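Long-range contacts in succinate--CoA ligase subunit alpha (Campylobacter jejuni, PDB 6MEL), which forms the alpha subunit of a ligase, with an N-terminal Rossmann-like CoA-binding domain followed by a CoA-ligase alpha/beta domain: residues S69-P74 / A93-E98; G208-S213 / A250-A255. One frame throughout, in Å; residues are numbered along the deposited sequence.

Interaction 1 (S69-P74 / A93-E98); sequences SLIFVP and AVVITE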
loop_
_atom_site.group_PDB
_atom_site.type_symbol
_atom_site.label_atom_id
_atom_site.label_comp_id
_atom_site.label_asym_id
_atom_site.label_seq_id
_atom_site.Cartn_x
_atom_site.Cartn_y
_atom_site.Cartn_z
ATOM N N SER A 69 -2.636 -17.466 -17.280
ATOM C CA SER A 69 -3.868 -17.304 -16.561
ATOM C C SER A 69 -4.081 -15.837 -16.188
ATOM O O SER A 69 -3.132 -15.097 -15.809
ATOM C CB SER A 69 -3.886 -18.174 -15.327
ATOM O OG SER A 69 -5.134 -18.051 -14.669
ATOM N N LEU A 70 -5.347 -15.438 -16.206
ATOM C CA LEU A 70 -5.794 -14.090 -15.828
ATOM C C LEU A 70 -6.721 -14.252 -14.616
ATOM O O LEU A 70 -7.777 -14.941 -14.700
ATOM C CB LEU A 70 -6.510 -13.458 -17.021
ATOM C CG LEU A 70 -7.215 -12.120 -16.770
ATOM C CD1 LEU A 70 -6.274 -11.048 -16.269
ATOM C CD2 LEU A 70 -7.845 -11.639 -18.061
ATOM N N ILE A 71 -6.323 -13.656 -13.488
ATOM C CA ILE A 71 -6.920 -13.966 -12.180
ATOM C C ILE A 71 -7.721 -12.779 -11.644
ATOM O O ILE A 71 -7.164 -11.692 -11.370
ATOM C CB ILE A 71 -5.828 -14.398 -11.197
ATOM C CG1 ILE A 71 -5.058 -15.609 -11.741
ATOM C CG2 ILE A 71 -6.425 -14.629 -9.817
ATOM C CD1 ILE A 71 -4.049 -16.190 -10.806
ATOM N N PHE A 72 -9.025 -13.006 -11.439
ATOM C CA PHE A 72 -9.987 -11.999 -10.963
ATOM C C PHE A 72 -10.596 -12.370 -9.606
ATOM O O PHE A 72 -11.481 -11.655 -9.141
ATOM C CB PHE A 72 -11.178 -11.844 -11.917
ATOM C CG PHE A 72 -10.866 -11.061 -13.170
ATOM C CD1 PHE A 72 -10.768 -9.676 -13.119
ATOM C CD2 PHE A 72 -10.697 -11.697 -14.395
ATOM C CE1 PHE A 72 -10.485 -8.936 -14.267
ATOM C CE2 PHE A 72 -10.412 -10.955 -15.546
ATOM C CZ PHE A 72 -10.294 -9.586 -15.475
ATOM N N VAL A 73 -10.089 -13.421 -8.946
ATOM C CA VAL A 73 -10.725 -13.922 -7.743
ATOM C C VAL A 73 -10.587 -12.893 -6.617
ATOM O O VAL A 73 -9.692 -12.052 -6.618
ATOM C CB VAL A 73 -10.152 -15.270 -7.296
ATOM C CG1 VAL A 73 -10.265 -16.319 -8.392
ATOM C CG2 VAL A 73 -8.711 -15.100 -6.770
ATOM N N PRO A 74 -11.484 -12.939 -5.618
ATOM C CA PRO A 74 -11.429 -11.997 -4.515
ATOM C C PRO A 74 -10.118 -12.129 -3.721
ATOM O O PRO A 74 -9.422 -13.124 -3.797
ATOM C CB PRO A 74 -12.612 -12.413 -3.616
ATOM C CG PRO A 74 -13.526 -13.276 -4.514
ATOM C CD PRO A 74 -12.568 -13.943 -5.473
ATOM N N ALA A 93 0.945 -15.717 -14.675
ATOM C CA ALA A 93 -0.319 -15.408 -14.035
ATOM C C ALA A 93 -0.422 -13.902 -13.858
ATOM O O ALA A 93 0.438 -13.288 -13.216
ATOM C CB ALA A 93 -0.420 -16.108 -12.701
ATOM N N VAL A 94 -1.489 -13.338 -14.420
ATOM C CA VAL A 94 -1.773 -11.948 -14.345
ATOM C C VAL A 94 -2.842 -11.742 -13.274
ATOM O O VAL A 94 -3.971 -12.224 -13.407
ATOM C CB VAL A 94 -2.224 -11.427 -15.724
ATOM C CG1 VAL A 94 -2.511 -9.949 -15.674
ATOM C CG2 VAL A 94 -1.213 -11.733 -16.812
ATOM N N VAL A 95 -2.506 -11.023 -12.203
ATOM C CA VAL A 95 -3.396 -10.978 -11.038
ATOM C C VAL A 95 -3.905 -9.537 -10.861
ATOM O O VAL A 95 -3.144 -8.670 -10.476
ATOM C CB VAL A 95 -2.689 -11.468 -9.753
ATOM C CG1 VAL A 95 -3.641 -11.484 -8.575
ATOM C CG2 VAL A 95 -2.020 -12.819 -9.931
ATOM N N ILE A 96 -5.199 -9.330 -11.062
ATOM C CA ILE A 96 -5.794 -8.006 -11.062
ATOM C C ILE A 96 -6.092 -7.516 -9.648
ATOM O O ILE A 96 -5.862 -6.334 -9.361
ATOM C CB ILE A 96 -7.080 -7.998 -11.908
ATOM C CG1 ILE A 96 -6.807 -8.464 -13.345
ATOM C CG2 ILE A 96 -7.751 -6.637 -11.862
ATOM C CD1 ILE A 96 -5.682 -7.734 -14.051
ATOM N N THR A 97 -6.613 -8.410 -8.801
ATOM C CA THR A 97 -7.311 -8.083 -7.563
ATOM C C THR A 97 -6.407 -7.300 -6.595
ATOM O O THR A 97 -5.204 -7.568 -6.465
ATOM C CB THR A 97 -7.759 -9.383 -6.886
ATOM O OG1 THR A 97 -8.463 -10.113 -7.898
ATOM C CG2 THR A 97 -8.607 -9.189 -5.649
ATOM N N GLU A 98 -7.022 -6.305 -5.951
ATOM C CA GLU A 98 -6.428 -5.486 -4.904
ATOM C C GLU A 98 -6.796 -6.074 -3.522
ATOM O O GLU A 98 -7.748 -6.822 -3.402
ATOM C CB GLU A 98 -6.941 -4.041 -5.021
ATOM C CG GLU A 98 -6.225 -3.061 -4.066
ATOM C CD GLU A 98 -6.365 -1.560 -4.386
ATOM O OE1 GLU A 98 -7.413 -1.245 -5.002
ATOM O OE2 GLU A 98 -5.412 -0.716 -4.038
#

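Interaction 2 (G208-S213 / A250-A255); sequences GEIGGS and AIVGSA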
loop_
_atom_site.group_PDB
_atom_site.type_symbol
_atom_site.label_atom_id
_atom_site.label_comp_id
_atom_site.label_asym_id
_atom_site.label_seq_id
_atom_site.Cartn_x
_atom_site.Cartn_y
_atom_site.Cartn_z
ATOM N N GLY A 208 6.644 4.834 -11.833
ATOM C CA GLY A 208 6.790 4.314 -10.511
ATOM C C GLY A 208 6.054 5.164 -9.519
ATOM O O GLY A 208 5.322 6.088 -9.910
ATOM N N GLU A 209 6.263 4.836 -8.246
ATOM C CA GLU A 209 5.743 5.605 -7.154
ATOM C C GLU A 209 6.549 5.336 -5.883
ATOM O O GLU A 209 7.420 4.473 -5.854
ATOM C CB GLU A 209 4.244 5.361 -6.979
ATOM C CG GLU A 209 3.843 3.951 -6.654
ATOM C CD GLU A 209 2.354 3.638 -6.835
ATOM O OE1 GLU A 209 1.786 4.044 -7.854
ATOM O OE2 GLU A 209 1.776 2.963 -5.939
ATOM N N ILE A 210 6.249 6.130 -4.858
ATOM C CA ILE A 210 6.810 6.004 -3.536
ATOM C C ILE A 210 6.679 4.563 -3.049
ATOM O O ILE A 210 5.722 3.853 -3.377
ATOM C CB ILE A 210 6.128 6.964 -2.559
ATOM C CG1 ILE A 210 4.610 6.808 -2.576
ATOM C CG2 ILE A 210 6.536 8.400 -2.834
ATOM C CD1 ILE A 210 3.964 7.357 -1.296
ATOM N N GLY A 211 7.650 4.166 -2.213
ATOM C CA GLY A 211 7.588 2.890 -1.464
ATOM C C GLY A 211 8.551 1.873 -2.039
ATOM O O GLY A 211 8.565 1.627 -3.265
ATOM N N GLY A 212 9.324 1.249 -1.141
ATOM C CA GLY A 212 10.437 0.375 -1.497
ATOM C C GLY A 212 11.414 1.092 -2.421
ATOM O O GLY A 212 11.365 2.338 -2.602
ATOM N N SER A 213 12.296 0.322 -3.038
ATOM C CA SER A 213 13.442 0.940 -3.750
ATOM C C SER A 213 13.676 0.265 -5.100
ATOM O O SER A 213 14.773 0.332 -5.638
ATOM C CB SER A 213 14.691 0.893 -2.866
ATOM O OG SER A 213 14.986 -0.453 -2.546
ATOM N N ALA A 250 2.281 2.105 -1.442
ATOM C CA ALA A 250 2.656 3.492 -1.651
ATOM C C ALA A 250 2.796 4.203 -0.311
ATOM O O ALA A 250 1.934 4.992 0.073
ATOM C CB ALA A 250 1.661 4.194 -2.543
ATOM N N ILE A 251 3.928 3.974 0.344
ATOM C CA ILE A 251 4.184 4.532 1.651
ATOM C C ILE A 251 5.693 4.753 1.778
ATOM O O ILE A 251 6.479 3.887 1.420
ATOM C CB ILE A 251 3.589 3.652 2.768
ATOM C CG1 ILE A 251 3.934 4.234 4.140
ATOM C CG2 ILE A 251 4.032 2.200 2.663
ATOM C CD1 ILE A 251 3.037 3.714 5.256
ATOM N N VAL A 252 6.074 5.965 2.171
ATOM C CA VAL A 252 7.476 6.322 2.362
ATOM C C VAL A 252 7.849 6.020 3.821
ATOM O O VAL A 252 7.418 6.735 4.730
ATOM C CB VAL A 252 7.720 7.798 2.023
ATOM C CG1 VAL A 252 9.170 8.195 2.264
ATOM C CG2 VAL A 252 7.342 8.147 0.595
ATOM N N GLY A 253 8.588 4.925 4.029
ATOM C CA GLY A 253 9.099 4.515 5.362
ATOM C C GLY A 253 10.479 5.085 5.666
ATOM O O GLY A 253 10.755 5.405 6.777
ATOM N N SER A 254 11.347 5.201 4.663
ATOM C CA SER A 254 12.693 5.805 4.806
ATOM C C SER A 254 13.040 6.596 3.538
ATOM O O SER A 254 12.367 6.441 2.522
ATOM C CB SER A 254 13.708 4.738 5.062
ATOM O OG SER A 254 13.683 3.797 4.008
ATOM N N ALA A 255 14.096 7.421 3.604
ATOM C CA ALA A 255 14.374 8.456 2.598
ATOM C C ALA A 255 14.572 7.849 1.202
ATOM O O ALA A 255 14.167 8.462 0.214
ATOM C CB ALA A 255 15.570 9.304 3.012
#

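Interaction 1 (S69-P74 / A93-E98)
Residues S69-I71 and A93-V95 run as neighbouring parallel strands, their axes 4.7 Å apart at closest approach and 16° from exact alignment, with S69 facing A93, L70 facing V94 and I71 facing V95. The ladder is regular: S69 O accepts the amide of V94 (O to N 2.8 Å), I71 N donates to V94 O, and I71 O takes I96 N (3.1 Å), which carries the pairing one residue past the end of strand 92-95.

On the face holding I71, A93 and V95, the CD1 methyl of I71 comes within 4.0 Å of V95 CG2 and also rests on A93 CB; the I71 and V95 side chains run alongside each other. V78 and V82 of helix 78-87 cover V95 on this face. The other face carries L70 and V94, joined by CD1 of L70 and CG1 of V94 at 4.0 Å. Beyond the strand, I96 has CG1 anti to its carbonyl carbon (chi1 -57°), a turn that sends this branch back over the first segment, where it meets L70 CD1 at 3.9 Å and, obliquely, F72 CE1 at 3.8 Å.

One polar side chain takes part here: T97 OG1 donates to V73 O, the two oxygens 2.6 Å apart and the hydroxyl tilted 26° from the carbonyl plane, a side-chain hydroxyl bond that ties the loops together after the ladder has ended.

Strand 68-71, helix 78-87 and strand 92-95 thus make up a beta-alpha-beta crossover, the repeating unit of the Rossmann-like fold to which this domain belongs.

Interaction 2 (G208-S213 / A250-A255)
I210 carries most of this contact, reaching from the loop at the end of strand 203-209 onto A250 and V252. Its CB lies 3.6 Å from V252 CG2, and the CG2 branch approaches the same methyl at 3.5 Å, the I210 and V252 side chains roughly perpendicular. The other branch starts with CG1 between the backbone N and the carbonyl carbon (chi1 53°) and heads for A250, with CG1 3.9 Å from A250 CB. At the tip, CD1 lies against the A250 peptide, 3.4 Å from its O.

Between the main chains the contacts are CH...O. The CA-H of A250 is aimed almost straight at I210 O (CA to O 3.5 Å, 173° at the hydrogen), while G211 CA comes within 3.2 Å of I251 O, an approach eased by the missing side chain of glycine. A250 CB also packs against E209 OE2 at 3.6 Å, a carboxylate oxygen already hydrogen-bonded to H247 ND1.

K262 NZ ties the carbonyls of E209 and G211 to helix 259-268. Apolar side chains of the other subunit pack on E209, I210 and A250.

The turn after strand 203-209, which leads into helix 214-225, thus packs at the C-terminal edge of the ligase domain's sheet against the irregular loop between strand 230-235 and helix 259-268, at the interface with the other chain.

How the interactions relate
Interactions 1 and 2 share no strand or helix: one lies in the N-terminal Rossmann-like domain, the other in the ligase domain, with centres 24 Å apart and nearest atoms about 8 Å apart. Interaction 1, though nearer the chain's centre (11 Å against 19 Å), is only partly buried, with 6 of 11 touching residues buried; backbone hydrogen bonds between adjacent strands hold it. Interaction 2 joins a strand end to an irregular loop through methyl packing and CH...O contacts, and is buried (5 of 6), partly under the other chain. H247 lies between the segments: E98, in a segment of interaction 1 but not in its contact, touches the histidine that E209 holds.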